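PDB 4OGP: DNA topoisomerase 2-associated protein PAT1 from Saccharomyces cerevisiae, which probably activates mRNA decapping and represses translation, its C-terminal ARM-repeat domain helping to recruit decapping factors such as Dcp2 and the Lsm1-7 complex. Local coordinates for residues Leu90-Leu95 and Lys110-Phe115; Gly60-Pro65 and Gln116-Lys121; Ile250-Val255 and Asn305-Val310. All coordinates share one frame; numbering follows the deposited sequence.

Interaction 1: residues Leu90-Leu95 and Lys110-Phe115; sequences LQIIIL and KKVDLF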
# COMPACT_ATOMS: atom_id res chain seq x y z
N LEU A 90 -9.17 -9.24 6.71
CA LEU A 90 -9.92 -9.16 5.44
C LEU A 90 -9.43 -10.22 4.48
O LEU A 90 -8.22 -10.44 4.35
CB LEU A 90 -9.71 -7.79 4.79
CG LEU A 90 -10.69 -6.67 5.12
CD1 LEU A 90 -11.08 -6.68 6.59
CD2 LEU A 90 -10.07 -5.33 4.75
N GLN A 91 -10.37 -10.88 3.79
CA GLN A 91 -10.04 -11.92 2.82
C GLN A 91 -9.04 -11.42 1.79
O GLN A 91 -8.11 -12.13 1.41
CB GLN A 91 -11.30 -12.43 2.12
CG GLN A 91 -12.20 -13.31 2.99
CD GLN A 91 -11.69 -14.73 3.10
OE1 GLN A 91 -11.35 -15.36 2.10
NE2 GLN A 91 -11.63 -15.25 4.33
N ILE A 92 -9.22 -10.18 1.35
CA ILE A 92 -8.41 -9.65 0.25
C ILE A 92 -6.99 -9.36 0.72
O ILE A 92 -6.02 -9.44 -0.05
CB ILE A 92 -9.07 -8.40 -0.36
CG1 ILE A 92 -8.35 -7.98 -1.65
CG2 ILE A 92 -9.17 -7.27 0.68
CD1 ILE A 92 -8.56 -8.96 -2.77
N ILE A 93 -6.85 -9.03 2.00
CA ILE A 93 -5.53 -8.81 2.58
C ILE A 93 -4.83 -10.15 2.69
O ILE A 93 -3.62 -10.25 2.48
CB ILE A 93 -5.64 -8.15 3.96
CG1 ILE A 93 -6.34 -6.80 3.82
CG2 ILE A 93 -4.27 -7.97 4.58
CD1 ILE A 93 -5.63 -5.85 2.91
N ILE A 94 -5.60 -11.19 3.00
CA ILE A 94 -5.05 -12.54 3.05
C ILE A 94 -4.56 -12.97 1.67
O ILE A 94 -3.52 -13.63 1.56
CB ILE A 94 -6.08 -13.54 3.64
CG1 ILE A 94 -6.08 -13.41 5.18
CG2 ILE A 94 -5.77 -14.98 3.25
CD1 ILE A 94 -7.41 -13.69 5.84
N LEU A 95 -5.29 -12.58 0.63
CA LEU A 95 -4.85 -12.80 -0.75
C LEU A 95 -3.60 -11.98 -1.05
O LEU A 95 -2.71 -12.41 -1.80
CB LEU A 95 -5.95 -12.41 -1.73
CG LEU A 95 -7.10 -13.36 -2.02
CD1 LEU A 95 -7.77 -12.95 -3.35
CD2 LEU A 95 -6.63 -14.80 -2.07
N LYS A 110 -5.10 -9.61 -9.75
CA LYS A 110 -5.99 -8.58 -10.26
C LYS A 110 -6.97 -8.11 -9.20
O LYS A 110 -7.21 -6.92 -9.06
CB LYS A 110 -6.75 -9.04 -11.51
CG LYS A 110 -5.88 -9.25 -12.73
CD LYS A 110 -6.71 -9.69 -13.94
CE LYS A 110 -5.79 -10.11 -15.07
NZ LYS A 110 -6.52 -10.80 -16.19
N LYS A 111 -7.57 -9.06 -8.48
CA LYS A 111 -8.42 -8.72 -7.35
C LYS A 111 -7.66 -7.84 -6.34
O LYS A 111 -8.20 -6.85 -5.84
CB LYS A 111 -8.91 -9.99 -6.63
CG LYS A 111 -9.94 -10.84 -7.38
CD LYS A 111 -9.86 -12.29 -6.87
CE LYS A 111 -11.07 -13.14 -7.29
NZ LYS A 111 -12.31 -12.33 -7.39
N VAL A 112 -6.41 -8.20 -6.06
CA VAL A 112 -5.61 -7.46 -5.10
C VAL A 112 -5.38 -6.03 -5.61
O VAL A 112 -5.63 -5.07 -4.90
CB VAL A 112 -4.26 -8.16 -4.80
CG1 VAL A 112 -3.29 -7.20 -4.08
CG2 VAL A 112 -4.50 -9.44 -3.98
N ASP A 113 -4.93 -5.91 -6.86
CA ASP A 113 -4.69 -4.62 -7.49
C ASP A 113 -5.94 -3.73 -7.49
O ASP A 113 -5.84 -2.53 -7.23
CB ASP A 113 -4.17 -4.80 -8.92
CG ASP A 113 -3.93 -3.47 -9.64
OD1 ASP A 113 -3.33 -2.57 -9.02
OD2 ASP A 113 -4.34 -3.33 -10.81
N LEU A 114 -7.10 -4.29 -7.82
CA LEU A 114 -8.34 -3.53 -7.78
C LEU A 114 -8.64 -3.02 -6.35
O LEU A 114 -9.03 -1.87 -6.14
CB LEU A 114 -9.51 -4.39 -8.25
CG LEU A 114 -10.86 -3.68 -8.38
CD1 LEU A 114 -10.94 -2.86 -9.68
CD2 LEU A 114 -11.99 -4.69 -8.30
N PHE A 115 -8.43 -3.88 -5.36
CA PHE A 115 -8.73 -3.48 -3.99
C PHE A 115 -7.86 -2.32 -3.56
O PHE A 115 -8.34 -1.31 -3.05
CB PHE A 115 -8.54 -4.61 -2.99
CG PHE A 115 -8.86 -4.20 -1.59
CD1 PHE A 115 -10.18 -4.24 -1.14
CD2 PHE A 115 -7.88 -3.73 -0.74
CE1 PHE A 115 -10.49 -3.82 0.14
CE2 PHE A 115 -8.19 -3.32 0.54
CZ PHE A 115 -9.49 -3.38 0.98
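Ile92 and Val112 have the nearest CA atoms, 6.4 Å apart, where helix 91-95 lies on helix 110-115. The two axes pass 9.5 Å apart with their directions 121° apart, so the helices run against each other at a steep slant. Ile92 fills the middle. Its CG1 branch points away from the backbone N (chi1 -171°) and across to the other helix: CG1 rests on Phe115 CB at 3.6 Å, and CD1 ends 3.7 Å from Lys111 O. The second branch, CG2, makes a CH-pi contact over one face of the Phe115 ring, 3.6 Å from the centroid and 9° off the normal. Leu90 CD2 and Ile93 CD1 both approach the same ring obliquely. With an alanine at Phe115, the CG2 methyl of Ile92 would probably lose the ring face it sits on, leaving a gap beside Leu90 and Ile93. One turn further along, Leu95 CB meets Val112 CG2 at 4.0 Å, while the aliphatic part of Lys111 passes Leu95 CD1 and its NZ goes on to a salt bridge with Asp58. Such apolar helix-on-helix packing, here of helix 91-96 against helix 106-127, is consistent with the ARM-repeat fold of this domain.

Interaction 2: residues Gly60-Pro65 and Gln116-Lys121; sequences GIKIMP and QMIILK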
# COMPACT_ATOMS: atom_id res chain seq x y z
N GLY A 60 -18.39 -5.42 -4.66
CA GLY A 60 -18.56 -4.66 -3.44
C GLY A 60 -17.56 -3.51 -3.38
O GLY A 60 -17.93 -2.37 -3.09
N ILE A 61 -16.30 -3.80 -3.68
CA ILE A 61 -15.29 -2.75 -3.67
C ILE A 61 -15.52 -1.71 -4.77
O ILE A 61 -15.27 -0.52 -4.57
CB ILE A 61 -13.83 -3.32 -3.70
CG1 ILE A 61 -12.81 -2.20 -3.49
CG2 ILE A 61 -13.54 -4.07 -4.98
CD1 ILE A 61 -12.68 -1.78 -2.04
N LYS A 62 -16.04 -2.14 -5.91
CA LYS A 62 -16.30 -1.23 -7.02
C LYS A 62 -17.29 -0.11 -6.72
O LYS A 62 -17.26 0.93 -7.36
CB LYS A 62 -16.77 -2.00 -8.26
CG LYS A 62 -15.63 -2.56 -9.09
CD LYS A 62 -16.15 -3.38 -10.27
CE LYS A 62 -15.03 -3.70 -11.22
NZ LYS A 62 -15.40 -4.78 -12.17
N ILE A 63 -18.17 -0.31 -5.75
CA ILE A 63 -19.17 0.71 -5.45
C ILE A 63 -18.72 1.64 -4.32
O ILE A 63 -19.41 2.60 -4.00
CB ILE A 63 -20.55 0.08 -5.13
CG1 ILE A 63 -21.67 1.12 -5.24
CG2 ILE A 63 -20.53 -0.56 -3.75
CD1 ILE A 63 -22.33 1.18 -6.56
N MET A 64 -17.55 1.38 -3.74
CA MET A 64 -17.08 2.19 -2.61
C MET A 64 -16.92 3.69 -2.90
O MET A 64 -17.36 4.51 -2.10
CB MET A 64 -15.79 1.63 -1.98
CG MET A 64 -15.99 0.39 -1.09
SD MET A 64 -17.34 0.48 0.12
CE MET A 64 -17.00 2.05 0.90
N PRO A 65 -16.30 4.05 -4.05
CA PRO A 65 -16.19 5.49 -4.30
C PRO A 65 -17.57 6.16 -4.43
O PRO A 65 -17.77 7.24 -3.88
CB PRO A 65 -15.44 5.55 -5.63
CG PRO A 65 -14.65 4.31 -5.66
CD PRO A 65 -15.51 3.27 -5.02
N GLN A 116 -6.56 -2.47 -3.74
CA GLN A 116 -5.67 -1.43 -3.27
C GLN A 116 -5.79 -0.16 -4.11
O GLN A 116 -5.60 0.95 -3.61
CB GLN A 116 -4.23 -1.92 -3.15
CG GLN A 116 -3.48 -2.01 -4.43
CD GLN A 116 -2.08 -1.50 -4.27
OE1 GLN A 116 -1.45 -1.69 -3.23
NE2 GLN A 116 -1.58 -0.82 -5.29
N MET A 117 -6.13 -0.30 -5.39
CA MET A 117 -6.33 0.87 -6.23
C MET A 117 -7.52 1.69 -5.73
O MET A 117 -7.43 2.91 -5.60
CB MET A 117 -6.59 0.47 -7.69
CG MET A 117 -5.36 0.44 -8.58
SD MET A 117 -5.81 0.54 -10.33
CE MET A 117 -4.34 -0.10 -11.13
N ILE A 118 -8.63 1.03 -5.47
CA ILE A 118 -9.82 1.75 -5.06
C ILE A 118 -9.70 2.25 -3.62
O ILE A 118 -9.94 3.42 -3.34
CB ILE A 118 -11.09 0.91 -5.24
CG1 ILE A 118 -11.48 0.88 -6.72
CG2 ILE A 118 -12.23 1.44 -4.37
CD1 ILE A 118 -12.68 0.02 -7.04
N ILE A 119 -9.33 1.35 -2.72
CA ILE A 119 -9.28 1.67 -1.30
C ILE A 119 -8.28 2.79 -1.00
O ILE A 119 -8.60 3.73 -0.28
CB ILE A 119 -9.00 0.40 -0.45
CG1 ILE A 119 -10.27 -0.03 0.27
CG2 ILE A 119 -7.90 0.64 0.58
CD1 ILE A 119 -10.82 1.03 1.18
N LEU A 120 -7.09 2.70 -1.58
CA LEU A 120 -6.06 3.69 -1.32
C LEU A 120 -6.49 5.07 -1.78
O LEU A 120 -6.32 6.05 -1.05
CB LEU A 120 -4.73 3.30 -1.97
CG LEU A 120 -3.72 2.56 -1.09
CD1 LEU A 120 -4.39 1.55 -0.16
CD2 LEU A 120 -2.67 1.88 -1.96
N LYS A 121 -7.03 5.15 -3.00
CA LYS A 121 -7.52 6.41 -3.56
C LYS A 121 -8.56 7.04 -2.65
O LYS A 121 -8.53 8.24 -2.38
CB LYS A 121 -8.09 6.19 -4.96
CG LYS A 121 -9.38 6.96 -5.21
CD LYS A 121 -9.21 8.05 -6.27
CE LYS A 121 -9.61 7.54 -7.65
NZ LYS A 121 -9.70 8.66 -8.64
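Ile61 and Ile118 are the residues whose CA atoms lie nearest, 7.2 Å apart, at the point where the chain passes from helix 58-62 into helix 64-69 and faces the middle of helix 106-127. Ile118 is the knob of a knobs-into-holes contact, and its hole is made by Ile61, Lys62, Met64 and Pro65. Both of its branches are used. CG2, set anti to the backbone N, lies 3.8 Å from Ile61 CG1 and also 3.8 Å from Pro65 CD, with Met64 CB a looser neighbour. The longer branch is stretched out (chi2 177°). CG2 and CD1 of Ile118 each lie 3.6 Å from Ile61 O, and CD1 goes on to Lys62 CA at 3.8 Å. That carbonyl is not left polar and bare against methyl groups, because Met64 N gives it a hydrogen bond of 3.1 Å. Ile61 and Ile118 run alongside in opposing senses, whereas Pro65 lies crosswise to Ile118. Ile61 also reaches further with its own tip, set nearly perpendicular to Ile119, to put CD1 3.8 Å from Ile119 CG1. Around this contact, Ile122, the next residue after Lys121 on helix 106-127, touches both Met64 and Pro65. Helix 3-25 lies against the 60-65 segment through Tyr14, which meets Lys62 and Ile63, and Ile17, which meets Ile63; on the other flank, helix 156-170 takes up Gln116 and Leu120, with Gln116 OE1 hydrogen-bonded to Asn160 ND2.

Interaction 3: residues Ile250-Val255 and Asn305-Val310; sequences IIIDEV and NLFLNV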
# COMPACT_ATOMS: atom_id res chain seq x y z
N ILE A 250 18.71 1.92 12.84
CA ILE A 250 18.17 0.58 12.97
C ILE A 250 17.63 0.11 11.60
O ILE A 250 17.84 -1.04 11.20
CB ILE A 250 17.09 0.53 14.08
CG1 ILE A 250 17.75 0.66 15.46
CG2 ILE A 250 16.30 -0.75 14.02
CD1 ILE A 250 16.77 1.01 16.57
N ILE A 251 16.97 1.01 10.87
CA ILE A 251 16.44 0.65 9.55
C ILE A 251 17.55 0.21 8.60
O ILE A 251 17.51 -0.90 8.05
CB ILE A 251 15.59 1.78 8.90
CG1 ILE A 251 14.38 2.10 9.76
CG2 ILE A 251 15.10 1.35 7.52
CD1 ILE A 251 13.67 3.33 9.37
N ILE A 252 18.57 1.06 8.44
CA ILE A 252 19.62 0.77 7.47
C ILE A 252 20.35 -0.52 7.81
O ILE A 252 20.79 -1.25 6.93
CB ILE A 252 20.61 1.97 7.28
CG1 ILE A 252 21.31 1.86 5.93
CG2 ILE A 252 21.62 2.06 8.43
CD1 ILE A 252 21.83 3.18 5.39
N ASP A 253 20.42 -0.82 9.10
CA ASP A 253 21.04 -2.05 9.58
C ASP A 253 20.21 -3.29 9.22
O ASP A 253 20.75 -4.30 8.73
CB ASP A 253 21.24 -1.95 11.10
CG ASP A 253 22.45 -2.71 11.58
OD1 ASP A 253 23.38 -2.06 12.12
OD2 ASP A 253 22.48 -3.94 11.43
N GLU A 254 18.90 -3.23 9.44
CA GLU A 254 18.03 -4.38 9.11
C GLU A 254 17.95 -4.70 7.61
O GLU A 254 17.75 -5.86 7.23
CB GLU A 254 16.61 -4.19 9.66
CG GLU A 254 16.55 -4.02 11.18
CD GLU A 254 15.23 -4.46 11.77
OE1 GLU A 254 14.56 -5.34 11.17
OE2 GLU A 254 14.85 -3.94 12.85
N VAL A 255 18.10 -3.69 6.76
CA VAL A 255 17.97 -3.94 5.32
C VAL A 255 19.32 -3.92 4.62
O VAL A 255 19.39 -3.76 3.40
CB VAL A 255 16.98 -2.95 4.65
CG1 VAL A 255 15.61 -3.07 5.27
CG2 VAL A 255 17.47 -1.53 4.72
N ASN A 305 18.22 4.91 -4.17
CA ASN A 305 18.64 6.25 -3.77
C ASN A 305 17.55 7.08 -3.11
O ASN A 305 17.84 7.95 -2.29
CB ASN A 305 19.33 6.99 -4.94
CG ASN A 305 20.79 6.59 -5.07
OD1 ASN A 305 21.47 6.37 -4.05
ND2 ASN A 305 21.26 6.45 -6.29
N LEU A 306 16.29 6.82 -3.44
CA LEU A 306 15.19 7.43 -2.69
C LEU A 306 15.35 7.19 -1.18
O LEU A 306 15.20 8.11 -0.37
CB LEU A 306 13.85 6.88 -3.18
CG LEU A 306 12.59 7.45 -2.55
CD1 LEU A 306 12.32 8.89 -3.02
CD2 LEU A 306 11.42 6.54 -2.89
N PHE A 307 15.69 5.96 -0.80
CA PHE A 307 15.87 5.60 0.61
C PHE A 307 17.19 6.14 1.18
O PHE A 307 17.20 6.80 2.20
CB PHE A 307 15.76 4.09 0.81
CG PHE A 307 16.23 3.62 2.15
CD1 PHE A 307 15.52 3.92 3.30
CD2 PHE A 307 17.39 2.87 2.26
CE1 PHE A 307 15.96 3.48 4.53
CE2 PHE A 307 17.83 2.43 3.49
CZ PHE A 307 17.12 2.74 4.62
N LEU A 308 18.30 5.86 0.51
CA LEU A 308 19.60 6.34 0.96
C LEU A 308 19.68 7.86 1.12
O LEU A 308 20.20 8.34 2.13
CB LEU A 308 20.73 5.83 0.04
CG LEU A 308 21.00 4.32 -0.02
CD1 LEU A 308 21.98 4.01 -1.14
CD2 LEU A 308 21.57 3.83 1.31
N ASN A 309 19.15 8.61 0.16
CA ASN A 309 19.16 10.08 0.22
C ASN A 309 18.57 10.62 1.52
O ASN A 309 19.07 11.58 2.10
CB ASN A 309 18.37 10.70 -0.95
CG ASN A 309 19.10 10.62 -2.28
OD1 ASN A 309 20.27 10.22 -2.35
ND2 ASN A 309 18.43 11.04 -3.33
N VAL A 310 17.48 9.99 1.96
CA VAL A 310 16.88 10.33 3.25
C VAL A 310 17.92 10.20 4.38
O VAL A 310 17.89 10.96 5.35
CB VAL A 310 15.68 9.42 3.56
CG1 VAL A 310 15.17 9.68 4.97
CG2 VAL A 310 14.57 9.67 2.56
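Phe307 reaches across from helix 305-310 to three residues of the 250-255 segment, its ring carried out by a CG that lies opposite the backbone N (chi1 167°). Ile251 comes at the ring obliquely, its CG2 methyl 3.8 Å from both Phe307 CE1 and Phe307 CZ. Val255 and Phe307 point at each other head-on, and Val255 CG2, on the same side of the ring plane as Ile251 CG2, is again oblique, 4.2 Å from Phe307 CE2. Ile252 CA lies close to the ring plane at the edge, 4.3 Å from Phe307 CZ. The ring spans the gap between segments 250-254 and 305-310, which run roughly antiparallel at 142° with axes 11.7 Å apart, a wide spacing bridged by large side chains in the C-terminal part of this ARM-repeat fold. A second touch lies beside the ring, where Ile252 and Leu308 are set crosswise, CD1 of Ile252 meeting CD2 of Leu308 at 4.1 Å. Leu313, on the strand 313-316 that follows, touches both Ile252 and Leu308. Helix 230-241 packs here as well, with Leu236 against both Ile251 and Phe307, while Ile205 lies against Ile251 and Val255.

How the interactions relate
Interactions 1 and 2 are neighbours on consecutive pieces of helix 106-127, their centres 11 Å apart, and they touch directly: Ile61 CD1 lies 3.6 Å from Phe115 CD1, and Ile61 CG2 lies 3.7 Å from Leu114 CD2. Ile61 therefore ties the two contacts into one continuous apolar layer. In sequence, both segments of interaction 1 fall between those of interaction 2, and the long helix meets the near segment 90-95 and the more distant 60-65 side by side. Interaction 3 stands apart, on the other side of the chain's centre, about 29 Å from interaction 1 and 32 Å from interaction 2 between centres, near the C-terminal end of the helical array.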